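Local atomic coordinates of CAMP factor (Mobiluncus curtisii, PDB entry 6JLC), a protein that probably forms pores in target-cell membranes as a toxin of the CAMP factor family, taking part in the haemolytic reaction. Residues Lys34-Lys39 against Thr151-Asp156; Gln97-Glu102 against Glu136-Tyr141; Phe105-Ala110 against Ser129-Thr134. All coordinates share one frame; numbering follows the deposited sequence.

How the interactions relate
Interactions 2 and 3 hold the same two elements, helix 97-114 and helix 121-139, with centres about 11 Å apart, whereas interaction 1 brings the loop after helix 8-31 against the start of helix 152-173. Interaction 3 is the most buried of the three, combining leucine packing with a serine-aspartate bond and an edge of bridging waters. Interaction 2, where helix 121-139 gives way to a loop, is partly open and relies on a charged network around one glutamate. Interaction 1, also partly buried, combines an oblique tryptophan-tyrosine pair with a tyrosine-aspartate bond and aliphatic packing. It adjoins interaction 2: Gln97 probably bonds to Asp36, and His100 packs on Tyr153. The Trp37 carbonyl O packs against the Val107 side chain of interaction 3.

Interaction 1 of 3, residues Lys34-Lys39 against Thr151-Asp156; sequences KADWSK and TIYVKD
Lys34 meets the start of helix 152-173 with its backbone: its carbonyl O lies 3.3 Å from Ile152 CD1, and its N donates to water 1, which in turn donates to Asp156 OD1. The lysine side chain itself leads off from the contact. Ala35 follows, its CB resting 3.8 Å from Tyr153 CE1. Ile152 CD1 also presses on Ala35 CA at 3.2 Å; with a chi2 of 136°, far from staggered, this methyl is either strained or not exactly placed. The loop follows the first of five N-terminal helices, and helix 152-173 is the first of three C-terminal ones, so the contact joins the two helical bundles of the CAMP factor fold. Asp36 supplies the direct polar link. Asp36 OD2 accepts a short bond of 2.6 Å from Tyr153 OH, which arrives on the anti side and 15° out of the carboxylate plane; Gln97 NE2 bonds to the same oxygen. Trp37 then runs its indole past the tyrosine in the opposite direction, so that Tyr153 CE1 lies over one indole face, 3.4 Å from Trp37 CH2. The two rings are inclined by 45°, and His100 of helix 97-114 stacks on the tyrosine.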
ATOM      1  N   LYS A  34      -7.580   2.402   4.318  1.00 36.27           N
ATOM      2  CA  LYS A  34      -7.666   3.411   5.361  1.00 42.97           C
ATOM      3  C   LYS A  34      -6.293   3.888   5.827  1.00 47.07           C
ATOM      4  O   LYS A  34      -6.210   4.597   6.836  1.00 47.70           O
ATOM      5  CB  LYS A  34      -8.472   2.869   6.546  1.00 42.42           C
ATOM      6  CG  LYS A  34      -9.954   2.611   6.245  1.00 48.06           C
ATOM      7  CD  LYS A  34     -10.632   1.937   7.441  1.00 57.43           C
ATOM      8  CE  LYS A  34     -12.142   1.844   7.269  1.00 62.61           C
ATOM      9  NZ  LYS A  34     -12.780   1.156   8.434  1.00 66.38           N
ATOM     10  N   ALA A  35      -5.220   3.519   5.121  1.00 40.55           N
ATOM     11  CA  ALA A  35      -3.882   3.927   5.532  1.00 38.43           C
ATOM     12  C   ALA A  35      -3.767   5.444   5.576  1.00 37.34           C
ATOM     13  O   ALA A  35      -4.382   6.159   4.785  1.00 39.48           O
ATOM     14  CB  ALA A  35      -2.829   3.345   4.596  1.00 34.74           C
ATOM     15  N   ASP A  36      -2.973   5.933   6.534  1.00 38.64           N
ATOM     16  CA  ASP A  36      -2.752   7.370   6.655  1.00 43.99           C
ATOM     17  C   ASP A  36      -2.115   7.950   5.391  1.00 45.17           C
ATOM     18  O   ASP A  36      -2.406   9.091   5.011  1.00 43.42           O
ATOM     19  CB  ASP A  36      -1.878   7.651   7.884  1.00 44.60           C
ATOM     20  CG  ASP A  36      -2.535   7.203   9.186  1.00 52.65           C
ATOM     21  OD1 ASP A  36      -3.353   7.977   9.729  1.00 52.01           O
ATOM     22  OD2 ASP A  36      -2.248   6.075   9.655  1.00 49.92           O
ATOM     23  N   TRP A  37      -1.265   7.171   4.716  1.00 39.89           N
ATOM     24  CA  TRP A  37      -0.581   7.665   3.526  1.00 38.35           C
ATOM     25  C   TRP A  37      -1.501   7.822   2.314  1.00 42.07           C
ATOM     26  O   TRP A  37      -1.120   8.500   1.353  1.00 43.85           O
ATOM     27  CB  TRP A  37       0.588   6.739   3.176  1.00 37.53           C
ATOM     28  CG  TRP A  37       0.218   5.292   2.970  1.00 47.78           C
ATOM     29  CD1 TRP A  37      -0.625   4.781   2.014  1.00 46.90           C
ATOM     30  CD2 TRP A  37       0.690   4.165   3.729  1.00 53.33           C
ATOM     31  NE1 TRP A  37      -0.707   3.411   2.139  1.00 50.02           N
ATOM     32  CE2 TRP A  37       0.090   3.008   3.180  1.00 51.30           C
ATOM     33  CE3 TRP A  37       1.557   4.021   4.823  1.00 60.01           C
ATOM     34  CZ2 TRP A  37       0.325   1.725   3.692  1.00 54.41           C
ATOM     35  CZ3 TRP A  37       1.796   2.743   5.325  1.00 57.32           C
ATOM     36  CH2 TRP A  37       1.184   1.613   4.756  1.00 55.83           C
ATOM     37  N   SER A  38      -2.698   7.232   2.326  1.00 38.89           N
ATOM     38  CA  SER A  38      -3.532   7.183   1.130  1.00 37.09           C
ATOM     39  C   SER A  38      -4.538   8.327   1.044  1.00 38.02           C
ATOM     40  O   SER A  38      -5.371   8.337   0.125  1.00 32.56           O
ATOM     41  CB  SER A  38      -4.267   5.838   1.057  1.00 40.70           C
ATOM     42  OG  SER A  38      -5.148   5.692   2.149  1.00 50.15           O
ATOM     43  N   LYS A  39      -4.465   9.299   1.960  1.00 38.23           N
ATOM     44  CA  LYS A  39      -5.449  10.380   1.992  1.00 42.02           C
ATOM     45  C   LYS A  39      -5.614  11.057   0.632  1.00 38.41           C
ATOM     46  O   LYS A  39      -6.740  11.316   0.196  1.00 38.14           O
ATOM     47  CB  LYS A  39      -5.055  11.402   3.060  1.00 42.31           C
ATOM     48  CG  LYS A  39      -6.096  12.482   3.312  1.00 52.23           C
ATOM     49  CD  LYS A  39      -5.594  13.488   4.337  1.00 54.69           C
ATOM     50  CE  LYS A  39      -6.609  14.594   4.579  1.00 61.12           C
ATOM     51  NZ  LYS A  39      -6.133  15.564   5.607  1.00 64.70           N
ATOM     52  N   THR A 151      -3.290  -1.246  15.084  1.00 30.61           N
ATOM     53  CA  THR A 151      -3.406  -0.203  14.083  1.00 29.90           C
ATOM     54  C   THR A 151      -4.159  -0.751  12.871  1.00 36.13           C
ATOM     55  O   THR A 151      -4.423  -1.952  12.760  1.00 34.25           O
ATOM     56  CB  THR A 151      -2.026   0.285  13.662  1.00 29.67           C
ATOM     57  OG1 THR A 151      -1.306  -0.821  13.087  1.00 33.57           O
ATOM     58  CG2 THR A 151      -1.252   0.833  14.870  1.00 26.65           C
ATOM     59  N   ILE A 152      -4.499   0.139  11.939  1.00 37.24           N
ATOM     60  CA  ILE A 152      -5.133  -0.342  10.713  1.00 35.44           C
ATOM     61  C   ILE A 152      -4.173  -1.217   9.913  1.00 29.10           C
ATOM     62  O   ILE A 152      -4.606  -2.081   9.144  1.00 30.15           O
ATOM     63  CB  ILE A 152      -5.640   0.837   9.869  1.00 41.89           C
ATOM     64  CG1 ILE A 152      -4.443   1.592   9.333  1.00 49.09           C
ATOM     65  CG2 ILE A 152      -6.532   1.752  10.685  1.00 45.57           C
ATOM     66  CD1 ILE A 152      -4.616   1.929   7.952  1.00 57.00           C
ATOM     67  N   TYR A 153      -2.859  -1.023  10.082  1.00 26.69           N
ATOM     68  CA  TYR A 153      -1.893  -1.851   9.361  1.00 28.62           C
ATOM     69  C   TYR A 153      -1.916  -3.292   9.863  1.00 29.60           C
ATOM     70  O   TYR A 153      -1.844  -4.229   9.063  1.00 29.10           O
ATOM     71  CB  TYR A 153      -0.496  -1.231   9.473  1.00 28.95           C
ATOM     72  CG  TYR A 153      -0.602   0.232   9.125  1.00 30.00           C
ATOM     73  CD1 TYR A 153      -0.599   0.639   7.798  1.00 36.22           C
ATOM     74  CD2 TYR A 153      -0.810   1.190  10.113  1.00 34.17           C
ATOM     75  CE1 TYR A 153      -0.755   1.977   7.466  1.00 34.82           C
ATOM     76  CE2 TYR A 153      -0.972   2.525   9.789  1.00 37.37           C
ATOM     77  CZ  TYR A 153      -0.937   2.912   8.464  1.00 38.55           C
ATOM     78  OH  TYR A 153      -1.086   4.245   8.139  1.00 36.32           O
ATOM     79  N   VAL A 154      -2.050  -3.484  11.177  1.00 27.18           N
ATOM     80  CA  VAL A 154      -2.193  -4.832  11.728  1.00 30.71           C
ATOM     81  C   VAL A 154      -3.545  -5.423  11.335  1.00 26.78           C
ATOM     82  O   VAL A 154      -3.640  -6.599  10.963  1.00 29.03           O
ATOM     83  CB  VAL A 154      -2.005  -4.802  13.260  1.00 28.38           C
ATOM     84  CG1 VAL A 154      -2.365  -6.163  13.883  1.00 28.38           C
ATOM     85  CG2 VAL A 154      -0.571  -4.446  13.611  1.00 28.17           C
ATOM     86  N   LYS A 155      -4.609  -4.623  11.440  1.00 26.22           N
ATOM     87  CA  LYS A 155      -5.935  -5.052  10.993  1.00 30.54           C
ATOM     88  C   LYS A 155      -5.933  -5.449   9.523  1.00 36.39           C
ATOM     89  O   LYS A 155      -6.660  -6.370   9.127  1.00 30.13           O
ATOM     90  CB  LYS A 155      -6.954  -3.935  11.229  1.00 31.77           C
ATOM     91  CG  LYS A 155      -7.494  -3.859  12.655  1.00 36.60           C
ATOM     92  CD  LYS A 155      -8.334  -5.086  12.990  1.00 33.08           C
ATOM     93  CE  LYS A 155      -8.924  -5.023  14.401  1.00 35.86           C
ATOM     94  NZ  LYS A 155     -10.049  -4.048  14.452  1.00 32.26           N
ATOM     95  N   ASP A 156      -5.134  -4.767   8.693  1.00 29.50           N
ATOM     96  CA  ASP A 156      -5.063  -5.146   7.285  1.00 29.54           C
ATOM     97  C   ASP A 156      -4.400  -6.505   7.100  1.00 31.37           C
ATOM     98  O   ASP A 156      -4.773  -7.248   6.188  1.00 31.05           O
ATOM     99  CB  ASP A 156      -4.338  -4.062   6.481  1.00 36.01           C
ATOM    100  CG  ASP A 156      -5.159  -2.761   6.372  1.00 48.21           C
ATOM    101  OD1 ASP A 156      -6.403  -2.824   6.484  1.00 48.21           O
ATOM    102  OD2 ASP A 156      -4.567  -1.673   6.183  1.00 45.42           O
TER
HETATM  103  O   HOH W   1      -7.283  -0.119   5.635  1.00 40.03           O

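Interaction 2 of 3, residues Gln97-Glu102 against Glu136-Tyr141; sequences QKAHVE and ERVSTY
Glu102 has its CG anti to the carbonyl carbon (chi1 -64°) and stays extended beyond it, which carries the carboxylate across to Tyr141 and Arg137. Tyr141 places its ring by a similar first torsion, and the Arg137 chain bends at a nearly eclipsed chi3, a strained or uncertain turn, and NH1 ends beside the acid. Glu102 OE1 is gripped twice. Tyr141 OH donates to Glu102 OE1 over 2.5 Å from the syn side, somewhat out of the carboxylate plane, the ring standing at 85° to the carboxylate. Arg137 NH1 donates to Glu102 OE1 as well, over 2.9 Å from the opposite face, as part of a salt bridge; the oxygen lies in the guanidinium plane, but the bond is bent to 131° at the hydrogen. One helical turn back, Lys98 NZ meets the other oxygen, Glu102 OE2, at 2.7 Å, again on the syn side. Donors on both oxygens should limit rotation of the carboxylate and would favour its ionised form. The network spans an antiparallel helical hairpin of the N-terminal bundle, where helix 121-139 passes into a loop. Alongside it the backbones come close, for Ala99 is a small residue: its CB packs 3.7 Å from Val138 CB and equally near Tyr141 CD2. Val138 CA sits over the centre of one face of the tyrosine ring. Within segment 136-141, Thr140 OG1 donates to Arg137 O in the carbonyl plane, and Lys95 NZ bonds to Tyr141 O.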
ATOM      1  N   GLN A  97       1.722   3.743  16.045  1.00 27.70           N
ATOM      2  CA  GLN A  97       0.933   4.576  15.139  1.00 28.93           C
ATOM      3  C   GLN A  97       1.660   5.872  14.789  1.00 31.48           C
ATOM      4  O   GLN A  97       1.513   6.380  13.668  1.00 32.51           O
ATOM      5  CB  GLN A  97      -0.438   4.852  15.765  1.00 34.98           C
ATOM      6  CG  GLN A  97      -1.356   5.766  14.959  1.00 33.93           C
ATOM      7  CD  GLN A  97      -1.739   5.195  13.601  1.00 38.98           C
ATOM      8  OE1 GLN A  97      -1.609   3.992  13.352  1.00 38.58           O
ATOM      9  NE2 GLN A  97      -2.236   6.060  12.716  1.00 38.41           N
ATOM     10  N   LYS A  98       2.480   6.389  15.715  1.00 31.78           N
ATOM     11  CA  LYS A  98       3.227   7.627  15.484  1.00 31.15           C
ATOM     12  C   LYS A  98       4.109   7.533  14.244  1.00 32.07           C
ATOM     13  O   LYS A  98       4.254   8.513  13.502  1.00 27.81           O
ATOM     14  CB  LYS A  98       4.075   7.949  16.715  1.00 34.66           C
ATOM     15  CG  LYS A  98       4.841   9.260  16.688  1.00 40.88           C
ATOM     16  CD  LYS A  98       5.856   9.278  17.838  1.00 45.00           C
ATOM     17  CE  LYS A  98       6.305  10.683  18.203  1.00 57.66           C
ATOM     18  NZ  LYS A  98       7.405  11.190  17.340  1.00 62.74           N
ATOM     19  N   ALA A  99       4.714   6.361  14.005  1.00 28.06           N
ATOM     20  CA  ALA A  99       5.515   6.182  12.798  1.00 28.89           C
ATOM     21  C   ALA A  99       4.672   6.384  11.547  1.00 30.09           C
ATOM     22  O   ALA A  99       5.119   7.012  10.580  1.00 29.24           O
ATOM     23  CB  ALA A  99       6.166   4.794  12.790  1.00 28.24           C
ATOM     24  N   HIS A 100       3.444   5.867  11.551  1.00 26.92           N
ATOM     25  CA  HIS A 100       2.604   5.942  10.363  1.00 23.64           C
ATOM     26  C   HIS A 100       2.003   7.329  10.168  1.00 27.33           C
ATOM     27  O   HIS A 100       1.794   7.761   9.026  1.00 23.39           O
ATOM     28  CB  HIS A 100       1.496   4.904  10.448  1.00 25.57           C
ATOM     29  CG  HIS A 100       2.007   3.505  10.370  1.00 27.89           C
ATOM     30  ND1 HIS A 100       2.228   2.728  11.491  1.00 32.19           N
ATOM     31  CD2 HIS A 100       2.379   2.751   9.309  1.00 30.80           C
ATOM     32  CE1 HIS A 100       2.692   1.548  11.119  1.00 29.54           C
ATOM     33  NE2 HIS A 100       2.795   1.537   9.800  1.00 32.35           N
ATOM     34  N   VAL A 101       1.673   8.014  11.256  1.00 27.67           N
ATOM     35  CA  VAL A 101       1.187   9.388  11.130  1.00 31.35           C
ATOM     36  C   VAL A 101       2.257  10.263  10.485  1.00 28.91           C
ATOM     37  O   VAL A 101       1.980  11.040   9.558  1.00 25.63           O
ATOM     38  CB  VAL A 101       0.758   9.931  12.500  1.00 30.83           C
ATOM     39  CG1 VAL A 101       0.484  11.433  12.408  1.00 31.25           C
ATOM     40  CG2 VAL A 101      -0.479   9.186  12.984  1.00 31.46           C
ATOM     41  N   GLU A 102       3.498  10.127  10.953  1.00 27.26           N
ATOM     42  CA  GLU A 102       4.587  10.954  10.441  1.00 28.26           C
ATOM     43  C   GLU A 102       4.916  10.606   8.989  1.00 31.27           C
ATOM     44  O   GLU A 102       5.064  11.503   8.149  1.00 26.23           O
ATOM     45  CB  GLU A 102       5.817  10.818  11.341  1.00 27.80           C
ATOM     46  CG  GLU A 102       5.563  11.343  12.748  1.00 30.14           C
ATOM     47  CD  GLU A 102       6.803  11.393  13.623  1.00 39.17           C
ATOM     48  OE1 GLU A 102       7.920  11.122  13.129  1.00 36.61           O
ATOM     49  OE2 GLU A 102       6.644  11.712  14.820  1.00 40.73           O
ATOM     50  N   GLU A 136      13.615   6.850   7.178  1.00 37.76           N
ATOM     51  CA  GLU A 136      14.738   6.422   8.006  1.00 34.92           C
ATOM     52  C   GLU A 136      14.474   6.707   9.478  1.00 29.52           C
ATOM     53  O   GLU A 136      14.767   5.868  10.336  1.00 37.06           O
ATOM     54  CB  GLU A 136      16.029   7.097   7.544  1.00 45.56           C
ATOM     55  CG  GLU A 136      17.256   6.575   8.272  1.00 64.17           C
ATOM     56  CD  GLU A 136      18.487   7.423   8.038  1.00 81.47           C
ATOM     57  OE1 GLU A 136      19.232   7.138   7.076  1.00 86.88           O
ATOM     58  OE2 GLU A 136      18.711   8.373   8.818  1.00 88.10           O
ATOM     59  N   ARG A 137      13.881   7.866   9.793  1.00 27.10           N
ATOM     60  CA  ARG A 137      13.611   8.195  11.190  1.00 29.82           C
ATOM     61  C   ARG A 137      12.603   7.231  11.810  1.00 34.84           C
ATOM     62  O   ARG A 137      12.853   6.641  12.866  1.00 33.38           O
ATOM     63  CB  ARG A 137      13.107   9.630  11.315  1.00 30.66           C
ATOM     64  CG  ARG A 137      12.830  10.041  12.760  1.00 31.44           C
ATOM     65  CD  ARG A 137      12.019  11.321  12.839  1.00 41.28           C
ATOM     66  NE  ARG A 137      12.130  12.102  11.616  1.00 51.52           N
ATOM     67  CZ  ARG A 137      11.093  12.527  10.910  1.00 55.24           C
ATOM     68  NH1 ARG A 137       9.853  12.248  11.314  1.00 49.17           N
ATOM     69  NH2 ARG A 137      11.299  13.231   9.803  1.00 59.58           N
ATOM     70  N   VAL A 138      11.434   7.077  11.183  1.00 33.40           N
ATOM     71  CA  VAL A 138      10.378   6.304  11.836  1.00 36.67           C
ATOM     72  C   VAL A 138      10.686   4.813  11.818  1.00 33.65           C
ATOM     73  O   VAL A 138      10.058   4.054  12.565  1.00 32.82           O
ATOM     74  CB  VAL A 138       8.999   6.579  11.201  1.00 30.43           C
ATOM     75  CG1 VAL A 138       8.742   8.096  11.150  1.00 30.48           C
ATOM     76  CG2 VAL A 138       8.911   5.946   9.817  1.00 24.54           C
ATOM     77  N   SER A 139      11.641   4.378  10.982  1.00 32.95           N
ATOM     78  CA  SER A 139      12.043   2.972  10.967  1.00 36.99           C
ATOM     79  C   SER A 139      12.644   2.548  12.294  1.00 38.41           C
ATOM     80  O   SER A 139      12.608   1.363  12.642  1.00 43.45           O
ATOM     81  CB  SER A 139      13.054   2.717   9.854  1.00 39.58           C
ATOM     82  OG  SER A 139      12.399   2.647   8.607  1.00 44.58           O
ATOM     83  N   THR A 140      13.216   3.490  13.028  1.00 35.74           N
ATOM     84  CA  THR A 140      13.809   3.236  14.329  1.00 43.20           C
ATOM     85  C   THR A 140      12.818   3.407  15.469  1.00 39.01           C
ATOM     86  O   THR A 140      13.203   3.243  16.629  1.00 38.77           O
ATOM     87  CB  THR A 140      15.002   4.177  14.561  1.00 39.71           C
ATOM     88  OG1 THR A 140      14.513   5.453  15.001  1.00 44.79           O
ATOM     89  CG2 THR A 140      15.809   4.364  13.288  1.00 42.63           C
ATOM     90  N   TYR A 141      11.569   3.770  15.183  1.00 33.51           N
ATOM     91  CA  TYR A 141      10.598   3.901  16.257  1.00 31.05           C
ATOM     92  C   TYR A 141      10.292   2.529  16.845  1.00 31.03           C
ATOM     93  O   TYR A 141      10.533   1.491  16.224  1.00 32.81           O
ATOM     94  CB  TYR A 141       9.304   4.551  15.763  1.00 36.32           C
ATOM     95  CG  TYR A 141       9.389   6.050  15.526  1.00 29.63           C
ATOM     96  CD1 TYR A 141      10.585   6.740  15.668  1.00 31.40           C
ATOM     97  CD2 TYR A 141       8.254   6.770  15.153  1.00 30.96           C
ATOM     98  CE1 TYR A 141      10.647   8.104  15.437  1.00 36.95           C
ATOM     99  CE2 TYR A 141       8.306   8.136  14.920  1.00 29.59           C
ATOM    100  CZ  TYR A 141       9.501   8.798  15.062  1.00 33.31           C
ATOM    101  OH  TYR A 141       9.541  10.155  14.831  1.00 34.95           O
TER

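Interaction 3 of 3, residues Phe105-Ala110 against Ser129-Thr134; sequences FSVTRA and SDLRAT
Ser106 and Asp130 form the direct polar link between the helices: Ser106 OG donates to Asp130 OD2 over 2.8 Å, arriving 48° out of the carboxylate plane. Serine OG and aspartate CG each stand opposite their backbone N (chi1 175° for Ser106), which directs the hydroxyl and the carboxylate at each other across the gap. Thr134 flanks Ser106, its hydroxyl turned back to donate to Asp130 O. The charged contribution is looser. Arg109 NH1 stands 3.8 Å from Asp130 OD2, a long salt bridge, and the pair is joined mainly through solvent: water 3 accepts from Arg109 NH1 and donates to Asp130 OD2, while water 4 makes a weaker link to OD1. Water 2 donates both to Ser106 O, 2.7 Å away, and to Asp130 OD2. Apolar contacts centre on Leu131, whose two methyls divide the work. Leu131 CD2 lies 3.9 Å from Val107 CG2, and the same methyl also packs against the Ser106 hydroxyl; Leu131 CD1 reaches Ala110 CB at 4.0 Å, and the leucine also packs on helix 68-91. The axes of segments 105-110 and 129-134 approach to 9.4 Å and run at 173°, an antiparallel pairing within the helical hairpin of helices 97-114 and 121-139, a building unit of the N-terminal five-helix bundle.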
ATOM      1  N   PHE A 105       2.071  11.815   6.770  1.00 26.50           N
ATOM      2  CA  PHE A 105       2.127  13.255   6.574  1.00 23.70           C
ATOM      3  C   PHE A 105       3.168  13.621   5.523  1.00 25.35           C
ATOM      4  O   PHE A 105       2.917  14.453   4.646  1.00 25.69           O
ATOM      5  CB  PHE A 105       2.448  13.928   7.896  1.00 20.96           C
ATOM      6  CG  PHE A 105       2.299  15.428   7.872  1.00 26.93           C
ATOM      7  CD1 PHE A 105       1.111  16.017   7.456  1.00 36.83           C
ATOM      8  CD2 PHE A 105       3.349  16.236   8.258  1.00 28.14           C
ATOM      9  CE1 PHE A 105       0.965  17.398   7.445  1.00 38.61           C
ATOM     10  CE2 PHE A 105       3.207  17.628   8.252  1.00 33.35           C
ATOM     11  CZ  PHE A 105       2.015  18.200   7.851  1.00 30.79           C
ATOM     12  N   SER A 106       4.343  12.992   5.600  1.00 23.45           N
ATOM     13  CA  SER A 106       5.378  13.222   4.600  1.00 26.37           C
ATOM     14  C   SER A 106       4.894  12.829   3.202  1.00 27.48           C
ATOM     15  O   SER A 106       5.119  13.562   2.231  1.00 23.83           O
ATOM     16  CB  SER A 106       6.643  12.447   4.992  1.00 30.19           C
ATOM     17  OG  SER A 106       7.649  12.548   4.003  1.00 31.03           O
ATOM     18  N   VAL A 107       4.202  11.688   3.079  1.00 20.77           N
ATOM     19  CA  VAL A 107       3.646  11.307   1.784  1.00 20.39           C
ATOM     20  C   VAL A 107       2.611  12.323   1.315  1.00 22.69           C
ATOM     21  O   VAL A 107       2.601  12.730   0.148  1.00 25.31           O
ATOM     22  CB  VAL A 107       3.048   9.886   1.843  1.00 21.23           C
ATOM     23  CG1 VAL A 107       2.230   9.600   0.570  1.00 23.92           C
ATOM     24  CG2 VAL A 107       4.163   8.854   2.018  1.00 22.98           C
ATOM     25  N   THR A 108       1.707  12.734   2.212  1.00 23.16           N
ATOM     26  CA  THR A 108       0.659  13.674   1.817  1.00 28.10           C
ATOM     27  C   THR A 108       1.260  14.995   1.339  1.00 26.30           C
ATOM     28  O   THR A 108       0.855  15.534   0.303  1.00 24.72           O
ATOM     29  CB  THR A 108      -0.313  13.912   2.981  1.00 26.25           C
ATOM     30  OG1 THR A 108      -0.995  12.685   3.293  1.00 26.67           O
ATOM     31  CG2 THR A 108      -1.339  14.983   2.619  1.00 24.94           C
ATOM     32  N   ARG A 109       2.234  15.528   2.090  1.00 25.33           N
ATOM     33  CA  ARG A 109       2.886  16.770   1.678  1.00 24.44           C
ATOM     34  C   ARG A 109       3.544  16.615   0.317  1.00 27.12           C
ATOM     35  O   ARG A 109       3.485  17.528  -0.509  1.00 25.29           O
ATOM     36  CB  ARG A 109       3.931  17.200   2.712  1.00 25.17           C
ATOM     37  CG  ARG A 109       3.349  17.711   4.024  1.00 25.81           C
ATOM     38  CD  ARG A 109       4.457  18.324   4.897  1.00 32.76           C
ATOM     39  NE  ARG A 109       5.112  19.457   4.242  1.00 35.54           N
ATOM     40  CZ  ARG A 109       6.428  19.583   4.074  1.00 37.46           C
ATOM     41  NH1 ARG A 109       7.261  18.641   4.506  1.00 40.55           N
ATOM     42  NH2 ARG A 109       6.913  20.660   3.471  1.00 38.15           N
ATOM     43  N   ALA A 110       4.186  15.462   0.075  1.00 22.74           N
ATOM     44  CA  ALA A 110       4.826  15.209  -1.217  1.00 21.51           C
ATOM     45  C   ALA A 110       3.800  15.182  -2.345  1.00 24.30           C
ATOM     46  O   ALA A 110       4.050  15.710  -3.438  1.00 22.93           O
ATOM     47  CB  ALA A 110       5.603  13.889  -1.182  1.00 21.46           C
ATOM     48  N   SER A 129      13.897  14.295  -0.498  1.00 26.18           N
ATOM     49  CA  SER A 129      14.744  14.183   0.684  1.00 24.76           C
ATOM     50  C   SER A 129      13.911  13.971   1.944  1.00 29.39           C
ATOM     51  O   SER A 129      14.313  13.224   2.848  1.00 30.47           O
ATOM     52  CB  SER A 129      15.612  15.435   0.824  1.00 31.07           C
ATOM     53  OG  SER A 129      16.526  15.516  -0.254  1.00 32.97           O
ATOM     54  N   ASP A 130      12.744  14.617   2.022  1.00 26.94           N
ATOM     55  CA  ASP A 130      11.929  14.503   3.229  1.00 28.99           C
ATOM     56  C   ASP A 130      11.303  13.119   3.347  1.00 27.33           C
ATOM     57  O   ASP A 130      11.183  12.584   4.455  1.00 25.79           O
ATOM     58  CB  ASP A 130      10.845  15.568   3.234  1.00 26.28           C
ATOM     59  CG  ASP A 130       9.959  15.485   4.462  1.00 34.37           C
ATOM     60  OD1 ASP A 130      10.452  15.784   5.573  1.00 35.97           O
ATOM     61  OD2 ASP A 130       8.769  15.127   4.317  1.00 33.71           O
ATOM     62  N   LEU A 131      10.863  12.538   2.228  1.00 24.18           N
ATOM     63  CA  LEU A 131      10.376  11.164   2.278  1.00 22.96           C
ATOM     64  C   LEU A 131      11.458  10.219   2.796  1.00 25.64           C
ATOM     65  O   LEU A 131      11.189   9.364   3.647  1.00 27.54           O
ATOM     66  CB  LEU A 131       9.903  10.725   0.896  1.00 23.19           C
ATOM     67  CG  LEU A 131       8.618  11.358   0.367  1.00 21.72           C
ATOM     68  CD1 LEU A 131       8.502  11.137  -1.156  1.00 21.69           C
ATOM     69  CD2 LEU A 131       7.399  10.776   1.094  1.00 22.64           C
ATOM     70  N   ARG A 132      12.692  10.363   2.304  1.00 29.39           N
ATOM     71  CA  ARG A 132      13.760   9.460   2.724  1.00 32.28           C
ATOM     72  C   ARG A 132      14.116   9.678   4.185  1.00 29.96           C
ATOM     73  O   ARG A 132      14.294   8.713   4.940  1.00 32.37           O
ATOM     74  CB  ARG A 132      14.995   9.649   1.845  1.00 29.09           C
ATOM     75  CG  ARG A 132      14.764   9.177   0.411  1.00 29.49           C
ATOM     76  CD  ARG A 132      15.846   9.658  -0.526  1.00 32.84           C
ATOM     77  NE  ARG A 132      15.600   9.199  -1.885  1.00 31.60           N
ATOM     78  CZ  ARG A 132      16.365   9.504  -2.925  1.00 37.72           C
ATOM     79  NH1 ARG A 132      17.428  10.279  -2.759  1.00 39.00           N
ATOM     80  NH2 ARG A 132      16.054   9.047  -4.132  1.00 33.11           N
ATOM     81  N   ALA A 133      14.241  10.939   4.594  1.00 27.49           N
ATOM     82  CA  ALA A 133      14.576  11.236   5.981  1.00 30.85           C
ATOM     83  C   ALA A 133      13.488  10.737   6.919  1.00 32.45           C
ATOM     84  O   ALA A 133      13.780  10.222   8.011  1.00 29.58           O
ATOM     85  CB  ALA A 133      14.788  12.738   6.155  1.00 31.65           C
ATOM     86  N   THR A 134      12.226  10.878   6.509  1.00 28.47           N
ATOM     87  CA  THR A 134      11.126  10.464   7.369  1.00 25.54           C
ATOM     88  C   THR A 134      11.083   8.949   7.492  1.00 27.46           C
ATOM     89  O   THR A 134      10.913   8.419   8.595  1.00 28.35           O
ATOM     90  CB  THR A 134       9.798  11.010   6.840  1.00 28.40           C
ATOM     91  OG1 THR A 134       9.865  12.446   6.811  1.00 27.73           O
ATOM     92  CG2 THR A 134       8.653  10.605   7.757  1.00 27.31           C
TER
HETATM   93  O   HOH W   2       7.205  15.330   1.940  1.00 28.50           O
HETATM   94  O   HOH W   3       6.762  16.032   6.094  1.00 35.00           O
HETATM   95  O   HOH W   4      10.233  18.782   5.019  1.00 50.47           O